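PDB 4NNB: OBCA, Oxalate Biosynthetic Component A from Burkholderia glumae, which belongs to the oxalate biosynthetic component A family and joins an N-terminal domain to a TIM-barrel part that holds a magnesium ion and an oxaloacetate ion. Local coordinates for residues A[23-28]-A[242-247]; A[31-36]-A[236-241]; A[62-67]-A[153-158]; A[125-130]-A[161-166]. All coordinates share one frame; numbering follows the deposited sequence.

How the contacts relate
From the N terminus, 23-28 is the first segment to find a distant partner. It meets 242-247 in contact 1, which closes the longest loop. The short helix that follows, in 31-36, meets the turn of hairpin 234-246 in contact 2, a loop wholly within the first. Contacts 1 and 2 share this hairpin. Contacts 3 and 4 lie within both and cross: 62-67 pairs with 153-158, while 125-130 lies between those two segments in the chain and pairs beyond them with 161-166. T26 and F27 connect contact 1 to contact 3, and R62 touches I164 of contact 4. Together they link the hairpin, strand 27-29 and helix 30-33, the sheet of 62-66 and 155-159, and helices 125-137 and 161-170.

Contact 1: residues A[23-28]-A[242-247]; sequences FEATFI and GVVTVG
The carboxylate of E24 is the flat group here, and T245 binds both of its oxygens. OE1 of E24 takes the backbone N-H of T245 on its syn side. The bond is 2.7 Å from T245 N to E24 OE1, nearly straight at 169°, and T245 N stands 21° out of the carboxylate plane. OE2 of E24 uses its syn lone pair for the hydroxyl of T245, with T245 OG1 2.5 Å from E24 OE2. One residue thus offers two donors to one carboxylate and fixes its rotation. E24 puts CG beside its own backbone N (chi1 -79°) and runs extended from there, crossing the T245 side chain at about a right angle. OE1 of E24 also passes 3.5 Å from V244 CA.

A water supplies a second link. It lies 3.0 Å from A25 N, which donates to it, and 2.5 Å from V243 O, to which it donates. Deeper in, the contact is apolar. V244 CG2 lies 4.1 Å from A25 CB and 4.4 Å from I28 CD1.

Strand 242-246 pairs with strand 234-238 as a beta hairpin. V244 and V246 bond to that partner, whereas V243 O and T245 N are used on the side of E24. A side chain and a water therefore serve polar groups at the strand edge. T26 OG1 bonds to H156 O and so ties this segment to strand 155-159. The two T245 donors would be expected to favour an ionised E24, with the carboxylate held by hydrogen bonds from uncharged groups.

Contact 2: residues A[31-36]-A[236-241]; sequences FLLEGF and IEIPGL
L32 sets its CD1 against the carbonyl oxygens of P239 and G240, at the turn of a beta hairpin. Strands 234-238 and 242-246 form the two arms, and residues 239-241 connect them. The segment 31-36 brings the end of a short helix against this turn.

The tight part is at L32. Its CD1 lies 3.2 Å from P239 O and 3.3 Å from G240 O, so one methyl sits close to two carbonyl oxygens. G240 has positive phi, which favours glycine, and its lack of a side chain leaves room for this methyl. I72 also touches L32.

L33 and I238 meet more loosely, by methyl ends alone. L33 CD1 is 4.2 Å from I238 CD1, and the two side chains cross at a slant. L33 places CG anti to its backbone N (chi1 -165°), which turns its tip to I238. Both residues are buried; L33 also packs on C42 and I45 of helix 41-51, and I238 on I28.

The solvent side belongs to F36, which is exposed, and to P239, which is partly so. Their side chains slide past each other in opposite directions. F36 CD1 lies 3.9 Å from P239 CG. P239 CB stands over one face of the F36 ring in a CH-pi contact, 4.2 Å from the centroid and 24° off the ring normal.

Contact 3: residues A[62-67]-A[153-158]; sequences RLLQVG and ERQHHY
E153 leads in by its backbone: its O lies 3.2 Å from V66 CG1. R154 NH1 then donates a hydrogen bond to G67 O, 2.9 Å away. The oxygen lies in the guanidinium plane, but the donor stands above the carbonyl plane of G67. Q155 pairs with V66 through both backbone bonds. Its side chain turns to the face of L64 and V66, where NE2 of Q155 lies 3.7 Å from L64 CD2.

Residues 62-66 and 155-158 run antiparallel, at 179°, in a three-stranded sheet. Strand 62-66 is its middle member, between 155-159 and 184-185.

H156 faces the other way, beside L63 and Q65. With CG of H156 anti to the backbone N (chi1 -166°), the imidazole comes under L63 CD1, which sits over one face, 3.7 Å from the centroid, a CH-pi contact. The Q65 amide lies alongside that ring, planes 69° apart. H157 and L64 form the next hydrogen-bonded pair: H157 N is 2.9 Å from L64 O. The H157 ring leads away to P22 O and W140. Y158 and L63 form a non-hydrogen-bonded pair, with Y158 CB 4.1 Å from L63 CD1, and Y158 CA lies 3.3 Å from R62 O in a CA-H...O contact.

Contact 4: residues A[125-130]-A[161-166]; sequences NKLARR and PALIEA
R130 of one helix lies against A162 and L163 of the other, and the shortest polar bond in the two segments is in the turn carrying that pair: E165 N to P161 O, 2.7 Å. It is an ordinary helical bond. Across the contact the meeting is by van der Waals touch.

The R130 guanidinium is laid over L163. L163 CD1 stands 3.7 Å above the guanidinium plane, over its centre. A bend at the third torsion of R130 (chi3 90°) goes with the guanidinium lying flat over this methyl, and the two side chains slide past each other in opposite directions. NH2 of R130 comes to the first turn of helix 161-170, 3.7 Å from L163 N, and also nears A162 CB. R130 is exposed, so this is the outer side of the contact.

L127 packs on the inner side. Its CD1 lies 3.6 Å from L163 CD1 and 4.1 Å from A166 CB. The other branch, CD2 of L127, approaches the backbone, 3.5 Å from A166 O. L127 and L163 both set CG anti to the backbone N, which brings their methyl ends together.

The neighbouring R129 points elsewhere, with a salt bridge to E414 and a hydrogen bond to the carbonyl of G487. The axes of the two helical segments come within 11.0 Å, a distance bridged by L127, L163 and R130 against small A162 and A166. With a crossing angle of -139°, this is an inclined, roughly antiparallel helix pair in the N-terminal domain of the family.

Contact 1: residues A[23-28]-A[242-247]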
# COMPACT_ATOMS: atom_id res chain seq x y z
N PHE A 23 17.40 -3.36 -9.40
CA PHE A 23 18.62 -3.48 -10.19
C PHE A 23 19.56 -2.29 -9.97
O PHE A 23 20.63 -2.24 -10.56
CB PHE A 23 18.30 -3.63 -11.68
CG PHE A 23 17.41 -4.79 -11.98
CD1 PHE A 23 17.88 -6.09 -11.88
CD2 PHE A 23 16.10 -4.58 -12.37
CE1 PHE A 23 17.04 -7.17 -12.17
CE2 PHE A 23 15.25 -5.65 -12.66
CZ PHE A 23 15.72 -6.94 -12.56
N GLU A 24 19.16 -1.35 -9.13
CA GLU A 24 20.01 -0.21 -8.81
C GLU A 24 20.80 -0.48 -7.55
O GLU A 24 20.39 -1.31 -6.73
CB GLU A 24 19.21 1.11 -8.66
CG GLU A 24 18.82 1.74 -10.01
CD GLU A 24 18.51 3.25 -9.94
OE1 GLU A 24 18.34 3.82 -8.84
OE2 GLU A 24 18.43 3.86 -11.03
N ALA A 25 21.92 0.21 -7.39
CA ALA A 25 22.75 0.08 -6.20
C ALA A 25 21.94 0.35 -4.94
O ALA A 25 21.05 1.19 -4.94
CB ALA A 25 23.93 1.03 -6.27
N THR A 26 22.27 -0.36 -3.86
CA THR A 26 21.54 -0.20 -2.61
C THR A 26 22.45 0.28 -1.50
O THR A 26 22.00 0.48 -0.36
CB THR A 26 20.85 -1.50 -2.19
OG1 THR A 26 21.83 -2.55 -2.08
CG2 THR A 26 19.79 -1.90 -3.21
N PHE A 27 23.72 0.49 -1.82
CA PHE A 27 24.68 1.00 -0.86
C PHE A 27 25.68 1.92 -1.56
O PHE A 27 26.20 1.58 -2.63
CB PHE A 27 25.41 -0.15 -0.16
CG PHE A 27 26.52 0.28 0.78
CD1 PHE A 27 26.22 0.91 1.98
CD2 PHE A 27 27.84 0.04 0.46
CE1 PHE A 27 27.24 1.31 2.84
CE2 PHE A 27 28.87 0.43 1.32
CZ PHE A 27 28.56 1.07 2.51
N ILE A 28 25.91 3.08 -0.96
CA ILE A 28 26.88 4.03 -1.48
C ILE A 28 27.89 4.30 -0.39
O ILE A 28 27.56 4.92 0.62
CB ILE A 28 26.21 5.37 -1.88
CG1 ILE A 28 25.13 5.12 -2.94
CG2 ILE A 28 27.24 6.35 -2.39
CD1 ILE A 28 24.24 6.32 -3.23
N GLY A 242 28.09 3.84 -10.22
CA GLY A 242 27.09 3.89 -11.27
C GLY A 242 25.97 4.86 -10.96
O GLY A 242 26.11 5.75 -10.11
N VAL A 243 24.84 4.69 -11.64
CA VAL A 243 23.73 5.63 -11.51
C VAL A 243 22.68 5.18 -10.50
O VAL A 243 22.26 4.02 -10.49
CB VAL A 243 23.06 5.88 -12.89
CG1 VAL A 243 21.95 6.91 -12.77
CG2 VAL A 243 24.09 6.31 -13.91
N VAL A 244 22.27 6.10 -9.65
CA VAL A 244 21.13 5.91 -8.78
C VAL A 244 20.05 6.93 -9.20
O VAL A 244 20.37 8.07 -9.53
CB VAL A 244 21.56 6.06 -7.30
CG1 VAL A 244 20.39 6.46 -6.43
CG2 VAL A 244 22.18 4.75 -6.79
N THR A 245 18.79 6.50 -9.24
CA THR A 245 17.68 7.36 -9.67
C THR A 245 16.83 7.74 -8.46
O THR A 245 16.36 6.87 -7.73
CB THR A 245 16.79 6.63 -10.68
OG1 THR A 245 17.60 6.11 -11.74
CG2 THR A 245 15.71 7.56 -11.26
N VAL A 246 16.64 9.04 -8.24
CA VAL A 246 15.80 9.51 -7.14
C VAL A 246 14.54 10.22 -7.64
O VAL A 246 14.45 10.62 -8.80
CB VAL A 246 16.57 10.42 -6.20
CG1 VAL A 246 17.76 9.69 -5.63
CG2 VAL A 246 17.04 11.66 -6.94
N GLY A 247 13.56 10.39 -6.74
CA GLY A 247 12.27 10.95 -7.08
C GLY A 247 11.26 10.79 -5.95
O GLY A 247 11.28 9.77 -5.25
O HOH W 1 23.04 1.80 -9.65

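Contact 2: residues A[31-36]-A[236-241]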
# COMPACT_ATOMS: atom_id res chain seq x y z
N PHE A 31 33.36 6.99 1.35
CA PHE A 31 34.62 7.43 0.77
C PHE A 31 34.49 7.80 -0.70
O PHE A 31 35.22 8.65 -1.20
CB PHE A 31 35.73 6.40 1.00
CG PHE A 31 35.67 5.21 0.08
CD1 PHE A 31 34.95 4.08 0.44
CD2 PHE A 31 36.36 5.21 -1.12
CE1 PHE A 31 34.90 2.98 -0.39
CE2 PHE A 31 36.32 4.11 -1.96
CZ PHE A 31 35.59 2.99 -1.59
N LEU A 32 33.54 7.17 -1.39
CA LEU A 32 33.32 7.45 -2.80
C LEU A 32 32.59 8.77 -3.04
O LEU A 32 32.90 9.49 -3.98
CB LEU A 32 32.58 6.30 -3.48
CG LEU A 32 33.53 5.29 -4.13
CD1 LEU A 32 32.77 4.33 -5.02
CD2 LEU A 32 34.60 6.02 -4.93
N LEU A 33 31.63 9.07 -2.18
CA LEU A 33 30.86 10.30 -2.30
C LEU A 33 31.70 11.44 -1.75
O LEU A 33 31.88 12.48 -2.40
CB LEU A 33 29.57 10.18 -1.49
CG LEU A 33 28.47 11.20 -1.77
CD1 LEU A 33 27.99 11.04 -3.20
CD2 LEU A 33 27.33 11.02 -0.78
N GLU A 34 32.23 11.22 -0.56
CA GLU A 34 33.07 12.19 0.13
C GLU A 34 34.53 11.89 -0.21
O GLU A 34 35.17 11.01 0.38
CB GLU A 34 32.76 12.13 1.64
CG GLU A 34 33.88 12.48 2.59
CD GLU A 34 34.20 11.32 3.51
OE1 GLU A 34 35.00 10.45 3.11
OE2 GLU A 34 33.64 11.28 4.63
N GLY A 35 35.05 12.62 -1.19
CA GLY A 35 36.36 12.35 -1.74
C GLY A 35 36.33 12.24 -3.25
O GLY A 35 37.29 11.79 -3.86
N PHE A 36 35.22 12.66 -3.85
CA PHE A 36 35.08 12.70 -5.30
C PHE A 36 34.30 13.93 -5.75
O PHE A 36 34.41 14.38 -6.89
CB PHE A 36 34.40 11.45 -5.81
CG PHE A 36 35.33 10.47 -6.44
CD1 PHE A 36 35.69 10.61 -7.76
CD2 PHE A 36 35.84 9.42 -5.70
CE1 PHE A 36 36.55 9.71 -8.35
CE2 PHE A 36 36.71 8.51 -6.28
CZ PHE A 36 37.06 8.66 -7.60
N ILE A 236 21.41 10.39 -10.55
CA ILE A 236 22.63 10.84 -9.88
C ILE A 236 23.77 9.87 -10.18
O ILE A 236 23.67 8.68 -9.88
CB ILE A 236 22.43 10.92 -8.35
CG1 ILE A 236 21.27 11.85 -8.01
CG2 ILE A 236 23.70 11.40 -7.67
CD1 ILE A 236 21.01 11.97 -6.52
N GLU A 237 24.85 10.37 -10.77
CA GLU A 237 25.96 9.51 -11.15
C GLU A 237 27.07 9.53 -10.10
O GLU A 237 27.48 10.59 -9.64
CB GLU A 237 26.51 9.91 -12.53
CG GLU A 237 27.55 8.93 -13.07
CD GLU A 237 27.45 8.74 -14.58
OE1 GLU A 237 28.00 9.58 -15.32
OE2 GLU A 237 26.82 7.75 -15.01
N ILE A 238 27.52 8.34 -9.72
CA ILE A 238 28.52 8.20 -8.67
C ILE A 238 29.67 7.32 -9.15
O ILE A 238 29.47 6.14 -9.46
CB ILE A 238 27.90 7.61 -7.39
CG1 ILE A 238 26.89 8.61 -6.80
CG2 ILE A 238 28.97 7.26 -6.37
CD1 ILE A 238 26.17 8.12 -5.57
N PRO A 239 30.88 7.89 -9.24
CA PRO A 239 32.03 7.14 -9.77
C PRO A 239 32.31 5.89 -8.95
O PRO A 239 32.09 5.88 -7.74
CB PRO A 239 33.18 8.14 -9.64
CG PRO A 239 32.53 9.48 -9.65
CD PRO A 239 31.23 9.28 -8.91
N GLY A 240 32.77 4.83 -9.61
CA GLY A 240 33.03 3.58 -8.93
C GLY A 240 31.78 2.97 -8.34
O GLY A 240 31.84 2.24 -7.35
N LEU A 241 30.63 3.28 -8.95
CA LEU A 241 29.36 2.76 -8.46
C LEU A 241 28.31 2.71 -9.55
O LEU A 241 27.71 1.67 -9.77
CB LEU A 241 28.85 3.59 -7.27
CG LEU A 241 27.83 2.84 -6.41
CD1 LEU A 241 28.42 1.53 -5.95
CD2 LEU A 241 27.41 3.67 -5.23

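Contact 3: residues A[62-67]-A[153-158]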
# COMPACT_ATOMS: atom_id res chain seq x y z
N ARG A 62 27.08 -5.99 4.89
CA ARG A 62 27.55 -6.92 3.86
C ARG A 62 26.90 -6.57 2.52
O ARG A 62 25.72 -6.19 2.46
CB ARG A 62 27.27 -8.38 4.24
CG ARG A 62 27.99 -8.89 5.48
CD ARG A 62 29.49 -9.03 5.26
NE ARG A 62 30.18 -9.50 6.46
CZ ARG A 62 30.52 -8.73 7.49
NH1 ARG A 62 30.24 -7.43 7.50
NH2 ARG A 62 31.16 -9.26 8.53
N LEU A 63 27.68 -6.70 1.45
CA LEU A 63 27.21 -6.39 0.11
C LEU A 63 27.43 -7.58 -0.79
O LEU A 63 28.53 -8.14 -0.85
CB LEU A 63 27.96 -5.18 -0.46
CG LEU A 63 27.74 -4.84 -1.95
CD1 LEU A 63 26.32 -4.31 -2.19
CD2 LEU A 63 28.77 -3.83 -2.45
N LEU A 64 26.36 -8.01 -1.47
CA LEU A 64 26.47 -9.01 -2.51
C LEU A 64 26.37 -8.29 -3.85
O LEU A 64 25.32 -7.72 -4.18
CB LEU A 64 25.36 -10.07 -2.38
CG LEU A 64 25.41 -11.20 -3.42
CD1 LEU A 64 26.77 -11.92 -3.35
CD2 LEU A 64 24.24 -12.19 -3.27
N GLN A 65 27.45 -8.31 -4.62
CA GLN A 65 27.53 -7.50 -5.83
C GLN A 65 28.02 -8.30 -7.04
O GLN A 65 29.02 -9.02 -6.95
CB GLN A 65 28.41 -6.28 -5.56
CG GLN A 65 29.35 -5.88 -6.69
CD GLN A 65 30.06 -4.57 -6.40
OE1 GLN A 65 30.45 -4.30 -5.26
NE2 GLN A 65 30.23 -3.75 -7.43
N VAL A 66 27.31 -8.19 -8.15
CA VAL A 66 27.69 -8.85 -9.39
C VAL A 66 27.50 -7.90 -10.57
O VAL A 66 26.42 -7.32 -10.73
CB VAL A 66 26.83 -10.10 -9.68
CG1 VAL A 66 27.24 -10.71 -11.02
CG2 VAL A 66 26.96 -11.13 -8.58
N GLY A 67 28.55 -7.75 -11.38
CA GLY A 67 28.51 -6.94 -12.58
C GLY A 67 27.90 -5.57 -12.38
O GLY A 67 26.89 -5.23 -13.02
N GLU A 153 21.34 -11.89 -13.40
CA GLU A 153 22.79 -11.87 -13.49
C GLU A 153 23.40 -10.83 -12.55
O GLU A 153 24.08 -11.18 -11.58
CB GLU A 153 23.23 -11.60 -14.93
CG GLU A 153 22.09 -11.56 -15.94
CD GLU A 153 21.28 -10.27 -15.88
OE1 GLU A 153 21.88 -9.20 -15.66
OE2 GLU A 153 20.04 -10.34 -16.07
N ARG A 154 23.13 -9.55 -12.81
CA ARG A 154 23.67 -8.45 -12.01
C ARG A 154 22.85 -8.17 -10.75
O ARG A 154 21.67 -8.48 -10.70
CB ARG A 154 23.74 -7.18 -12.86
CG ARG A 154 24.29 -7.38 -14.26
CD ARG A 154 24.21 -6.09 -15.07
NE ARG A 154 24.72 -6.26 -16.43
CZ ARG A 154 25.98 -6.02 -16.78
NH1 ARG A 154 26.86 -5.60 -15.87
NH2 ARG A 154 26.36 -6.21 -18.04
N GLN A 155 23.50 -7.55 -9.76
CA GLN A 155 22.82 -7.11 -8.54
C GLN A 155 23.79 -6.32 -7.67
O GLN A 155 25.02 -6.47 -7.78
CB GLN A 155 22.28 -8.30 -7.73
CG GLN A 155 23.37 -9.05 -6.97
CD GLN A 155 22.93 -10.41 -6.47
OE1 GLN A 155 23.48 -11.43 -6.88
NE2 GLN A 155 21.96 -10.42 -5.57
N HIS A 156 23.24 -5.49 -6.80
CA HIS A 156 24.01 -4.73 -5.85
C HIS A 156 23.17 -4.64 -4.60
O HIS A 156 22.48 -3.64 -4.37
CB HIS A 156 24.30 -3.34 -6.42
CG HIS A 156 25.35 -2.60 -5.67
ND1 HIS A 156 25.08 -1.83 -4.56
CD2 HIS A 156 26.69 -2.51 -5.88
CE1 HIS A 156 26.21 -1.30 -4.11
NE2 HIS A 156 27.19 -1.70 -4.89
N HIS A 157 23.22 -5.70 -3.79
CA HIS A 157 22.30 -5.85 -2.67
C HIS A 157 23.01 -5.84 -1.32
O HIS A 157 23.90 -6.67 -1.07
CB HIS A 157 21.45 -7.12 -2.85
CG HIS A 157 20.51 -7.05 -4.01
ND1 HIS A 157 19.97 -8.17 -4.60
CD2 HIS A 157 20.02 -5.99 -4.69
CE1 HIS A 157 19.18 -7.80 -5.59
NE2 HIS A 157 19.20 -6.48 -5.67
N TYR A 158 22.59 -4.91 -0.46
CA TYR A 158 23.28 -4.63 0.80
C TYR A 158 22.42 -4.92 2.04
O TYR A 158 21.23 -4.60 2.09
CB TYR A 158 23.72 -3.16 0.79
CG TYR A 158 24.31 -2.62 2.08
CD1 TYR A 158 23.51 -2.05 3.06
CD2 TYR A 158 25.68 -2.67 2.31
CE1 TYR A 158 24.05 -1.55 4.23
CE2 TYR A 158 26.23 -2.17 3.48
CZ TYR A 158 25.41 -1.61 4.43
OH TYR A 158 25.96 -1.11 5.59

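Contact 4: residues A[125-130]-A[161-166]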
# COMPACT_ATOMS: atom_id res chain seq x y z
N ASN A 125 12.42 -16.61 14.36
CA ASN A 125 11.42 -16.19 13.39
C ASN A 125 11.56 -14.72 13.04
O ASN A 125 11.48 -14.34 11.88
CB ASN A 125 10.00 -16.49 13.88
CG ASN A 125 9.63 -17.95 13.73
OD1 ASN A 125 10.33 -18.71 13.06
ND2 ASN A 125 8.52 -18.34 14.34
N LYS A 126 11.80 -13.89 14.05
CA LYS A 126 11.94 -12.46 13.82
C LYS A 126 13.13 -12.11 12.92
O LYS A 126 13.01 -11.26 12.03
CB LYS A 126 12.04 -11.71 15.15
CG LYS A 126 10.70 -11.20 15.66
CD LYS A 126 10.71 -11.02 17.16
CE LYS A 126 10.00 -9.75 17.59
NZ LYS A 126 10.75 -8.53 17.14
N LEU A 127 14.27 -12.74 13.16
CA LEU A 127 15.46 -12.46 12.36
C LEU A 127 15.26 -12.97 10.92
O LEU A 127 15.58 -12.27 9.95
CB LEU A 127 16.71 -13.10 13.00
CG LEU A 127 18.03 -12.72 12.32
CD1 LEU A 127 18.04 -11.24 11.96
CD2 LEU A 127 19.24 -13.04 13.21
N ALA A 128 14.73 -14.18 10.78
CA ALA A 128 14.43 -14.73 9.46
C ALA A 128 13.47 -13.83 8.66
O ALA A 128 13.70 -13.58 7.48
CB ALA A 128 13.89 -16.15 9.58
N ARG A 129 12.42 -13.32 9.31
CA ARG A 129 11.46 -12.42 8.65
C ARG A 129 12.16 -11.16 8.15
O ARG A 129 11.89 -10.71 7.05
CB ARG A 129 10.32 -12.02 9.59
CG ARG A 129 9.32 -13.11 9.90
CD ARG A 129 8.08 -12.58 10.65
NE ARG A 129 7.37 -13.68 11.30
CZ ARG A 129 7.23 -13.82 12.62
NH1 ARG A 129 7.71 -12.91 13.46
NH2 ARG A 129 6.58 -14.88 13.09
N ARG A 130 13.03 -10.60 8.98
CA ARG A 130 13.78 -9.41 8.60
C ARG A 130 14.57 -9.63 7.32
O ARG A 130 14.57 -8.78 6.42
CB ARG A 130 14.75 -9.00 9.71
CG ARG A 130 14.22 -7.97 10.69
CD ARG A 130 15.25 -7.70 11.79
NE ARG A 130 16.17 -6.62 11.45
CZ ARG A 130 17.23 -6.28 12.19
NH1 ARG A 130 17.51 -6.96 13.29
NH2 ARG A 130 18.00 -5.27 11.81
N PRO A 161 24.60 -3.01 9.02
CA PRO A 161 25.35 -3.54 10.17
C PRO A 161 24.47 -4.16 11.25
O PRO A 161 24.82 -5.21 11.76
CB PRO A 161 26.06 -2.30 10.71
CG PRO A 161 26.30 -1.47 9.51
CD PRO A 161 25.07 -1.66 8.64
N ALA A 162 23.35 -3.53 11.59
CA ALA A 162 22.46 -4.05 12.64
C ALA A 162 21.89 -5.43 12.30
O ALA A 162 21.71 -6.27 13.18
CB ALA A 162 21.35 -3.07 12.94
N LEU A 163 21.60 -5.66 11.02
CA LEU A 163 21.15 -6.97 10.58
C LEU A 163 22.30 -7.97 10.65
O LEU A 163 22.13 -9.10 11.11
CB LEU A 163 20.58 -6.90 9.17
CG LEU A 163 19.89 -8.17 8.68
CD1 LEU A 163 18.83 -8.59 9.69
CD2 LEU A 163 19.25 -7.94 7.32
N ILE A 164 23.47 -7.56 10.17
CA ILE A 164 24.64 -8.43 10.13
C ILE A 164 25.07 -8.81 11.55
O ILE A 164 25.44 -9.96 11.81
CB ILE A 164 25.80 -7.78 9.37
CG1 ILE A 164 25.41 -7.60 7.90
CG2 ILE A 164 27.06 -8.61 9.48
CD1 ILE A 164 24.86 -8.89 7.26
N GLU A 165 25.02 -7.83 12.45
CA GLU A 165 25.34 -8.06 13.85
C GLU A 165 24.38 -9.06 14.49
O GLU A 165 24.80 -9.92 15.25
CB GLU A 165 25.36 -6.73 14.62
CG GLU A 165 26.60 -5.90 14.29
CD GLU A 165 26.44 -4.42 14.60
OE1 GLU A 165 25.38 -4.01 15.11
OE2 GLU A 165 27.40 -3.67 14.31
N ALA A 166 23.10 -8.97 14.15
CA ALA A 166 22.12 -9.90 14.71
C ALA A 166 22.34 -11.33 14.18
O ALA A 166 22.17 -12.30 14.92
CB ALA A 166 20.70 -9.43 14.45